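Local coordinates for protein CaaX farnesyltransferase beta subunit Ram1 (Aspergillus fumigatus, PDB 4L9P) that probably transfers, as the zinc-binding and peptide-binding subunit of a heterodimer, a farnesyl group from farnesyl diphosphate to the cysteine of C-terminal CaaX sequences, at residues W228-F241 with L281-R294. Sequence-based numbering, arbitrary orientation.
Sequences WKWLGKLKQPDGGF and LETFTDGLPEYLSR. With EDO (1,2-ethanediol), chain O.
Gly240 CA sits over the centre of one face of the Tyr291 ring, 3.8 Å from its centroid, a CH-pi contact with no side chain between backbone and ring. At that ring's edge, in its plane, lies Arg294 NH2. The guanidinium of Arg294 has Tyr291 CA over one face, while at its edge NH2 donates in the guanidinium plane to Asp238 O, 2.8 Å from NH2 to O, on a lone pair in the carbonyl plane, N-H...O 154°. One water joins Arg294 NH1 to Asp238 O and Gly287 O, and a second joins NH2 to Asp238 OD2. The Phe284 ring is met around its edge: by Trp228 NE1, 3.4 Å from Phe284 CE1, by the helix backbone at Leu231 and Gly232, and by Phe241 CE2, the two phenylalanines crossing at about a right angle. Trp228 NE1 donates a hydrogen bond to Ala269 O.

Between these aromatic groups Lys235, its chain bent at chi2 (71°), sends NZ into three carbonyls: Phe284 O at 2.8 Å, met from above the carbonyl plane, Asp286 O at 2.7 Å, and Gly239 O of its own segment. The buried ammonium thus ties both loops together. Where they come nearest, Gly239 CA points a C-H at Gly287 O, 3.6 Å away. Asp238 OD1 closes an Asx turn by accepting from Gly240 N. Beyond, Arg294 and Asp238 pack on Phe216 of the alpha subunit. Away from the zinc and substrate sites, the turn after helix 224-234 meets the turn leading into helix 288-293, a loop-to-loop junction within the alpha-alpha toroid of prenyltransferase beta subunits.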
ATOM      1  N   TRP B 228      -4.770 -24.006   2.792  1.00  7.03           N
ATOM      2  CA  TRP B 228      -3.457 -24.139   3.415  1.00  6.86           C
ATOM      3  C   TRP B 228      -2.404 -24.721   2.453  1.00  7.40           C
ATOM      4  O   TRP B 228      -1.274 -24.195   2.374  1.00  7.62           O
ATOM      5  CB  TRP B 228      -3.637 -25.057   4.620  1.00  7.72           C
ATOM      6  CG  TRP B 228      -2.407 -25.407   5.401  1.00  7.78           C
ATOM      7  CD1 TRP B 228      -1.639 -24.593   6.196  1.00  7.62           C
ATOM      8  CD2 TRP B 228      -1.881 -26.722   5.534  1.00  6.82           C
ATOM      9  NE1 TRP B 228      -0.633 -25.327   6.817  1.00  8.92           N
ATOM     10  CE2 TRP B 228      -0.762 -26.647   6.418  1.00  8.11           C
ATOM     11  CE3 TRP B 228      -2.245 -27.950   4.973  1.00  8.16           C
ATOM     12  CZ2 TRP B 228      -0.003 -27.805   6.806  1.00  9.21           C
ATOM     13  CZ3 TRP B 228      -1.504 -29.099   5.337  1.00  9.42           C
ATOM     14  CH2 TRP B 228      -0.398 -29.017   6.258  1.00  9.54           C
ATOM     15  N   LYS B 229      -2.769 -25.765   1.706  1.00  8.30           N
ATOM     16  CA  LYS B 229      -1.812 -26.311   0.756  1.00  8.56           C
ATOM     17  C   LYS B 229      -1.419 -25.289  -0.322  1.00  7.85           C
ATOM     18  O   LYS B 229      -0.243 -25.169  -0.666  1.00  8.73           O
ATOM     19  CB  LYS B 229      -2.381 -27.580   0.088  1.00  9.86           C
ATOM     20  CG  LYS B 229      -2.462 -28.754   1.084  1.00 13.17           C
ATOM     21  CD  LYS B 229      -2.970 -29.994   0.409  1.00 18.41           C
ATOM     22  CE  LYS B 229      -2.753 -31.185   1.274  1.00 23.45           C
ATOM     23  NZ  LYS B 229      -3.023 -32.327   0.368  1.00 27.08           N
ATOM     24  N   TRP B 230      -2.415 -24.555  -0.834  1.00  7.30           N
ATOM     25  CA  TRP B 230      -2.160 -23.598  -1.895  1.00  6.69           C
ATOM     26  C   TRP B 230      -1.334 -22.443  -1.331  1.00  6.57           C
ATOM     27  O   TRP B 230      -0.326 -22.038  -1.949  1.00  6.97           O
ATOM     28  CB  TRP B 230      -3.482 -23.112  -2.518  1.00  7.17           C
ATOM     29  CG  TRP B 230      -3.274 -21.877  -3.339  1.00  6.73           C
ATOM     30  CD1 TRP B 230      -2.610 -21.774  -4.557  1.00  7.57           C
ATOM     31  CD2 TRP B 230      -3.702 -20.535  -3.001  1.00  6.27           C
ATOM     32  NE1 TRP B 230      -2.565 -20.457  -4.932  1.00  7.89           N
ATOM     33  CE2 TRP B 230      -3.253 -19.683  -4.036  1.00  6.29           C
ATOM     34  CE3 TRP B 230      -4.464 -20.008  -1.943  1.00  7.17           C
ATOM     35  CZ2 TRP B 230      -3.494 -18.315  -4.034  1.00  6.89           C
ATOM     36  CZ3 TRP B 230      -4.716 -18.681  -1.901  1.00  6.46           C
ATOM     37  CH2 TRP B 230      -4.251 -17.832  -2.977  1.00  6.94           C
ATOM     38  N   LEU B 231      -1.724 -21.879  -0.183  1.00  7.14           N
ATOM     39  CA  LEU B 231      -0.922 -20.753   0.359  1.00  6.28           C
ATOM     40  C   LEU B 231       0.517 -21.198   0.612  1.00  6.62           C
ATOM     41  O   LEU B 231       1.456 -20.434   0.459  1.00  6.95           O
ATOM     42  CB  LEU B 231      -1.513 -20.246   1.668  1.00  6.91           C
ATOM     43  CG  LEU B 231      -2.770 -19.410   1.522  1.00  8.15           C
ATOM     44  CD1 LEU B 231      -3.333 -19.148   2.934  1.00 10.05           C
ATOM     45  CD2 LEU B 231      -2.488 -18.110   0.779  1.00  8.51           C
ATOM     46  N   GLY B 232       0.706 -22.455   1.032  1.00  6.26           N
ATOM     47  CA  GLY B 232       2.067 -22.939   1.246  1.00  6.94           C
ATOM     48  C   GLY B 232       2.933 -22.913  -0.024  1.00  7.40           C
ATOM     49  O   GLY B 232       4.153 -22.782   0.064  1.00  9.75           O
ATOM     50  N   LYS B 233       2.288 -23.046  -1.193  1.00  7.53           N
ATOM     51  CA  LYS B 233       3.005 -22.935  -2.457  1.00  7.57           C
ATOM     52  C   LYS B 233       3.551 -21.544  -2.754  1.00  6.67           C
ATOM     53  O   LYS B 233       4.454 -21.374  -3.589  1.00  8.65           O
ATOM     54  CB  LYS B 233       2.149 -23.423  -3.634  1.00  8.25           C
ATOM     55  CG  LYS B 233       1.733 -24.867  -3.471  1.00 11.45           C
ATOM     56  CD  LYS B 233       0.798 -25.256  -4.603  1.00 14.80           C
ATOM     57  CE  LYS B 233       0.418 -26.744  -4.442  1.00 18.36           C
ATOM     58  NZ  LYS B 233      -0.482 -27.175  -5.530  1.00 23.18           N
ATOM     59  N   LEU B 234       2.947 -20.553  -2.124  1.00  6.33           N
ATOM     60  CA  LEU B 234       3.337 -19.157  -2.360  1.00  6.14           C
ATOM     61  C   LEU B 234       4.528 -18.722  -1.531  1.00  6.00           C
ATOM     62  O   LEU B 234       5.130 -17.685  -1.811  1.00  6.85           O
ATOM     63  CB  LEU B 234       2.161 -18.250  -2.093  1.00  7.61           C
ATOM     64  CG  LEU B 234       0.870 -18.612  -2.857  1.00  8.98           C
ATOM     65  CD1 LEU B 234      -0.226 -17.605  -2.540  1.00  9.59           C
ATOM     66  CD2 LEU B 234       0.974 -18.700  -4.411  1.00  9.46           C
ATOM     67  N   LYS B 235       4.856 -19.480  -0.466  1.00  6.77           N
ATOM     68  CA  LYS B 235       5.946 -19.080   0.406  1.00  6.60           C
ATOM     69  C   LYS B 235       7.249 -19.164  -0.352  1.00  6.31           C
ATOM     70  O   LYS B 235       7.549 -20.209  -0.954  1.00  7.45           O
ATOM     71  CB  LYS B 235       5.972 -20.037   1.638  1.00  6.77           C
ATOM     72  CG  LYS B 235       7.051 -19.709   2.636  1.00  6.91           C
ATOM     73  CD  LYS B 235       6.782 -18.423   3.432  1.00  6.56           C
ATOM     74  CE  LYS B 235       7.888 -18.257   4.516  1.00  7.47           C
ATOM     75  NZ  LYS B 235       7.674 -17.067   5.356  1.00  7.20           N
ATOM     76  N   GLN B 236       8.045 -18.104  -0.297  1.00  6.04           N
ATOM     77  CA  GLN B 236       9.296 -18.023  -1.043  1.00  7.18           C
ATOM     78  C   GLN B 236      10.517 -18.195  -0.150  1.00  8.23           C
ATOM     79  O   GLN B 236      10.449 -17.959   1.054  1.00  8.10           O
ATOM     80  CB  GLN B 236       9.407 -16.654  -1.711  1.00  8.54           C
ATOM     81  CG  GLN B 236       8.272 -16.397  -2.720  1.00  8.14           C
ATOM     82  CD  GLN B 236       8.184 -17.534  -3.773  1.00  8.86           C
ATOM     83  OE1 GLN B 236       7.116 -18.240  -3.932  1.00 10.96           O
ATOM     84  NE2 GLN B 236       9.264 -17.728  -4.470  1.00  9.55           N
ATOM     85  N   PRO B 237      11.681 -18.538  -0.730  1.00  9.73           N
ATOM     86  CA  PRO B 237      12.894 -18.728   0.094  1.00 10.61           C
ATOM     87  C   PRO B 237      13.273 -17.507   0.917  1.00  8.90           C
ATOM     88  O   PRO B 237      13.837 -17.657   1.998  1.00 10.16           O
ATOM     89  CB  PRO B 237      13.980 -18.973  -0.951  1.00 12.58           C
ATOM     90  CG  PRO B 237      13.194 -19.665  -2.057  1.00 13.24           C
ATOM     91  CD  PRO B 237      11.894 -18.910  -2.140  1.00 11.97           C
ATOM     92  N   ASP B 238      12.995 -16.312   0.394  1.00  7.09           N
ATOM     93  CA  ASP B 238      13.362 -15.093   1.107  1.00  7.28           C
ATOM     94  C   ASP B 238      12.387 -14.695   2.208  1.00  6.09           C
ATOM     95  O   ASP B 238      12.572 -13.653   2.841  1.00  7.81           O
ATOM     96  CB  ASP B 238      13.608 -13.908   0.154  1.00  8.51           C
ATOM     97  CG  ASP B 238      12.337 -13.360  -0.459  1.00 10.31           C
ATOM     98  OD1 ASP B 238      11.240 -13.919  -0.253  1.00  9.66           O
ATOM     99  OD2 ASP B 238      12.461 -12.320  -1.126  1.00 13.21           O
ATOM    100  N   GLY B 239      11.391 -15.548   2.469  1.00  5.71           N
ATOM    101  CA  GLY B 239      10.482 -15.296   3.571  1.00  6.51           C
ATOM    102  C   GLY B 239       9.138 -14.673   3.212  1.00  5.74           C
ATOM    103  O   GLY B 239       8.175 -14.759   3.963  1.00  6.21           O
ATOM    104  N   GLY B 240       9.092 -14.049   2.036  1.00  5.32           N
ATOM    105  CA  GLY B 240       7.856 -13.459   1.536  1.00  5.63           C
ATOM    106  C   GLY B 240       6.953 -14.444   0.831  1.00  5.26           C
ATOM    107  O   GLY B 240       7.162 -15.695   0.840  1.00  6.11           O
ATOM    108  N   PHE B 241       5.950 -13.884   0.133  1.00  5.10           N
ATOM    109  CA  PHE B 241       4.928 -14.679  -0.558  1.00  5.49           C
ATOM    110  C   PHE B 241       4.683 -14.064  -1.926  1.00  5.50           C
ATOM    111  O   PHE B 241       4.573 -12.831  -2.079  1.00  5.85           O
ATOM    112  CB  PHE B 241       3.586 -14.591   0.198  1.00  5.82           C
ATOM    113  CG  PHE B 241       3.580 -15.335   1.482  1.00  4.79           C
ATOM    114  CD1 PHE B 241       4.105 -14.764   2.650  1.00  5.67           C
ATOM    115  CD2 PHE B 241       3.071 -16.628   1.498  1.00  5.83           C
ATOM    116  CE1 PHE B 241       4.079 -15.519   3.863  1.00  6.31           C
ATOM    117  CE2 PHE B 241       3.081 -17.401   2.708  1.00  6.21           C
ATOM    118  CZ  PHE B 241       3.586 -16.843   3.878  1.00  5.65           C
ATOM    119  N   LEU B 281      12.913 -23.397   5.500  1.00 13.59           N
ATOM    120  CA  LEU B 281      11.791 -22.764   6.210  1.00 11.39           C
ATOM    121  C   LEU B 281      10.799 -23.845   6.695  1.00 10.75           C
ATOM    122  O   LEU B 281      10.606 -24.883   6.033  1.00 12.25           O
ATOM    123  CB  LEU B 281      11.080 -21.807   5.261  1.00 12.48           C
ATOM    124  CG  LEU B 281      12.021 -20.723   4.720  1.00 14.45           C
ATOM    125  CD1 LEU B 281      11.220 -19.808   3.842  1.00 16.90           C
ATOM    126  CD2 LEU B 281      12.661 -19.888   5.821  1.00 17.10           C
ATOM    127  N   GLU B 282      10.203 -23.653   7.860  1.00  9.80           N
ATOM    128  CA  GLU B 282       9.293 -24.663   8.419  1.00  9.38           C
ATOM    129  C   GLU B 282       7.874 -24.156   8.579  1.00  8.58           C
ATOM    130  O   GLU B 282       6.953 -24.978   8.545  1.00  8.68           O
ATOM    131  CB  GLU B 282       9.794 -25.114   9.810  1.00 11.00           C
ATOM    132  CG  GLU B 282      11.095 -25.887   9.784  1.00 16.60           C
ATOM    133  CD  GLU B 282      11.511 -26.264  11.179  1.00 20.99           C
ATOM    134  OE1 GLU B 282      12.108 -25.392  11.849  1.00 24.01           O
ATOM    135  OE2 GLU B 282      11.196 -27.405  11.630  1.00 21.39           O
ATOM    136  N   THR B 283       7.675 -22.830   8.761  1.00  8.30           N
ATOM    137  CA  THR B 283       6.347 -22.321   9.029  1.00  7.03           C
ATOM    138  C   THR B 283       6.080 -21.138   8.122  1.00  6.48           C
ATOM    139  O   THR B 283       6.985 -20.610   7.449  1.00  6.31           O
ATOM    140  CB  THR B 283       6.231 -21.791  10.463  1.00  8.80           C
ATOM    141  OG1 THR B 283       7.014 -20.595  10.581  1.00 10.19           O
ATOM    142  CG2 THR B 283       6.701 -22.845  11.554  1.00 10.19           C
ATOM    143  N   PHE B 284       4.815 -20.760   8.113  1.00  6.28           N
ATOM    144  CA  PHE B 284       4.406 -19.619   7.252  1.00  5.66           C
ATOM    145  C   PHE B 284       5.092 -18.328   7.650  1.00  6.13           C
ATOM    146  O   PHE B 284       5.250 -17.425   6.794  1.00  6.48           O
ATOM    147  CB  PHE B 284       2.893 -19.434   7.322  1.00  6.45           C
ATOM    148  CG  PHE B 284       2.150 -20.369   6.400  1.00  6.85           C
ATOM    149  CD1 PHE B 284       1.823 -21.673   6.785  1.00  7.64           C
ATOM    150  CD2 PHE B 284       1.844 -19.981   5.100  1.00  8.71           C
ATOM    151  CE1 PHE B 284       1.146 -22.545   5.896  1.00  7.44           C
ATOM    152  CE2 PHE B 284       1.160 -20.836   4.247  1.00  8.18           C
ATOM    153  CZ  PHE B 284       0.826 -22.118   4.619  1.00  7.11           C
ATOM    154  N   THR B 285       5.509 -18.214   8.914  1.00  7.51           N
ATOM    155  CA  THR B 285       6.079 -16.936   9.401  1.00  7.98           C
ATOM    156  C   THR B 285       7.609 -16.944   9.406  1.00  7.62           C
ATOM    157  O   THR B 285       8.235 -15.929   9.656  1.00  7.27           O
ATOM    158  CB  THR B 285       5.512 -16.580  10.790  1.00 10.14           C
ATOM    159  OG1 THR B 285       5.857 -17.646  11.702  1.00 11.29           O
ATOM    160  CG2 THR B 285       3.986 -16.368  10.728  1.00 10.61           C
ATOM    161  N   ASP B 286       8.219 -18.092   9.124  1.00  7.19           N
ATOM    162  CA  ASP B 286       9.694 -18.177   9.106  1.00  7.86           C
ATOM    163  C   ASP B 286      10.263 -17.268   8.050  1.00  7.61           C
ATOM    164  O   ASP B 286       9.873 -17.345   6.889  1.00  7.25           O
ATOM    165  CB  ASP B 286      10.090 -19.608   8.819  1.00  9.45           C
ATOM    166  CG  ASP B 286      10.220 -20.459  10.048  1.00 13.63           C
ATOM    167  OD1 ASP B 286      10.252 -19.923  11.160  1.00 16.27           O
ATOM    168  OD2 ASP B 286      10.337 -21.700   9.857  1.00 15.47           O
ATOM    169  N   GLY B 287      11.161 -16.364   8.445  1.00  8.08           N
ATOM    170  CA  GLY B 287      11.842 -15.464   7.523  1.00  8.30           C
ATOM    171  C   GLY B 287      10.958 -14.281   7.159  1.00  6.42           C
ATOM    172  O   GLY B 287      11.415 -13.374   6.432  1.00  6.79           O
ATOM    173  N   LEU B 288       9.718 -14.240   7.642  1.00  6.90           N
ATOM    174  CA  LEU B 288       8.761 -13.192   7.206  1.00  6.73           C
ATOM    175  C   LEU B 288       9.027 -11.783   7.784  1.00  5.92           C
ATOM    176  O   LEU B 288       9.151 -10.838   7.032  1.00  6.08           O
ATOM    177  CB  LEU B 288       7.326 -13.621   7.527  1.00  6.20           C
ATOM    178  CG  LEU B 288       6.232 -12.602   7.142  1.00  6.96           C
ATOM    179  CD1 LEU B 288       6.303 -12.217   5.638  1.00  8.26           C
ATOM    180  CD2 LEU B 288       4.896 -13.231   7.485  1.00  8.30           C
ATOM    181  N   PRO B 289       9.221 -11.650   9.103  1.00  6.20           N
ATOM    182  CA  PRO B 289       9.509 -10.272   9.554  1.00  5.99           C
ATOM    183  C   PRO B 289      10.878  -9.785   9.021  1.00  5.72           C
ATOM    184  O   PRO B 289      11.034  -8.579   8.816  1.00  6.15           O
ATOM    185  CB  PRO B 289       9.470 -10.361  11.108  1.00  7.28           C
ATOM    186  CG  PRO B 289       9.800 -11.838  11.394  1.00  7.26           C
ATOM    187  CD  PRO B 289       9.176 -12.632  10.208  1.00  6.39           C
ATOM    188  N   GLU B 290      11.848 -10.690   8.862  1.00  5.99           N
ATOM    189  CA  GLU B 290      13.117 -10.293   8.257  1.00  6.60           C
ATOM    190  C   GLU B 290      12.902  -9.779   6.810  1.00  5.63           C
ATOM    191  O   GLU B 290      13.498  -8.745   6.423  1.00  6.12           O
ATOM    192  CB  GLU B 290      14.085 -11.480   8.250  1.00  8.23           C
ATOM    193  CG  GLU B 290      14.434 -11.963   9.663  1.00 10.86           C
ATOM    194  CD  GLU B 290      13.531 -13.039  10.199  1.00 13.65           C
ATOM    195  OE1 GLU B 290      12.442 -13.269   9.679  1.00 11.40           O
ATOM    196  OE2 GLU B 290      13.932 -13.697  11.190  1.00 19.15           O
ATOM    197  N   TYR B 291      12.046 -10.447   6.035  1.00  5.61           N
ATOM    198  CA  TYR B 291      11.720 -10.002   4.697  1.00  5.50           C
ATOM    199  C   TYR B 291      11.087  -8.603   4.784  1.00  5.22           C
ATOM    200  O   TYR B 291      11.440  -7.687   4.021  1.00  5.67           O
ATOM    201  CB  TYR B 291      10.761 -11.001   4.071  1.00  5.56           C
ATOM    202  CG  TYR B 291      10.032 -10.479   2.857  1.00  6.50           C
ATOM    203  CD1 TYR B 291      10.651 -10.417   1.623  1.00  7.44           C
ATOM    204  CD2 TYR B 291       8.735 -10.011   2.968  1.00  8.52           C
ATOM    205  CE1 TYR B 291       9.979  -9.953   0.483  1.00  7.63           C
ATOM    206  CE2 TYR B 291       8.051  -9.546   1.902  1.00  9.90           C
ATOM    207  CZ  TYR B 291       8.645  -9.458   0.666  1.00  8.61           C
ATOM    208  OH  TYR B 291       7.884  -9.052  -0.399  1.00 11.23           O
ATOM    209  N   LEU B 292      10.149  -8.417   5.710  1.00  4.69           N
ATOM    210  CA  LEU B 292       9.508  -7.094   5.771  1.00  4.66           C
ATOM    211  C   LEU B 292      10.525  -6.008   6.183  1.00  4.12           C
ATOM    212  O   LEU B 292      10.495  -4.886   5.658  1.00  5.34           O
ATOM    213  CB  LEU B 292       8.350  -7.125   6.766  1.00  4.95           C
ATOM    214  CG  LEU B 292       7.236  -8.114   6.381  1.00  5.20           C
ATOM    215  CD1 LEU B 292       6.167  -8.295   7.504  1.00  5.61           C
ATOM    216  CD2 LEU B 292       6.540  -7.641   5.063  1.00  7.07           C
ATOM    217  N   SER B 293      11.461  -6.320   7.111  1.00  4.46           N
ATOM    218  CA  SER B 293      12.490  -5.345   7.467  1.00  4.65           C
ATOM    219  C   SER B 293      13.303  -4.924   6.214  1.00  4.87           C
ATOM    220  O   SER B 293      13.728  -3.758   6.093  1.00  5.29           O
ATOM    221  CB  SER B 293      13.438  -6.016   8.453  1.00  6.34           C
ATOM    222  OG  SER B 293      14.595  -5.191   8.664  1.00  6.84           O
ATOM    223  N   ARG B 294      13.567  -5.891   5.302  1.00  4.37           N
ATOM    224  CA  ARG B 294      14.313  -5.601   4.089  1.00  4.69           C
ATOM    225  C   ARG B 294      13.509  -4.760   3.084  1.00  4.28           C
ATOM    226  O   ARG B 294      14.079  -4.346   2.040  1.00  5.50           O
ATOM    227  CB  ARG B 294      14.726  -6.910   3.436  1.00  4.73           C
ATOM    228  CG  ARG B 294      15.771  -7.704   4.287  1.00  6.06           C
ATOM    229  CD  ARG B 294      16.509  -8.787   3.503  1.00  7.44           C
ATOM    230  NE  ARG B 294      15.568  -9.631   2.820  1.00 10.11           N
ATOM    231  CZ  ARG B 294      15.048 -10.778   3.287  1.00 12.15           C
ATOM    232  NH1 ARG B 294      15.299 -11.215   4.500  1.00 12.68           N
ATOM    233  NH2 ARG B 294      14.214 -11.469   2.510  1.00 12.23           N
TER
HETATM  234  C1  EDO O 606      12.135 -15.082  -3.006  1.00 23.92           C
HETATM  235  O1  EDO O 606      13.092 -16.007  -2.471  1.00 26.02           O
HETATM  236  C2  EDO O 606      11.797 -15.226  -4.486  1.00 25.75           C
HETATM  237  O2  EDO O 606      11.458 -16.495  -5.052  1.00 25.62           O
HETATM  238  O   HOH W   1      14.050 -13.715   5.491  1.00  9.67           O
HETATM  239  O   HOH W   2      14.295 -10.349   0.118  1.00 17.81           O
HETATM  240  O   HOH W   3       5.742 -11.045   0.250  1.00  7.61           O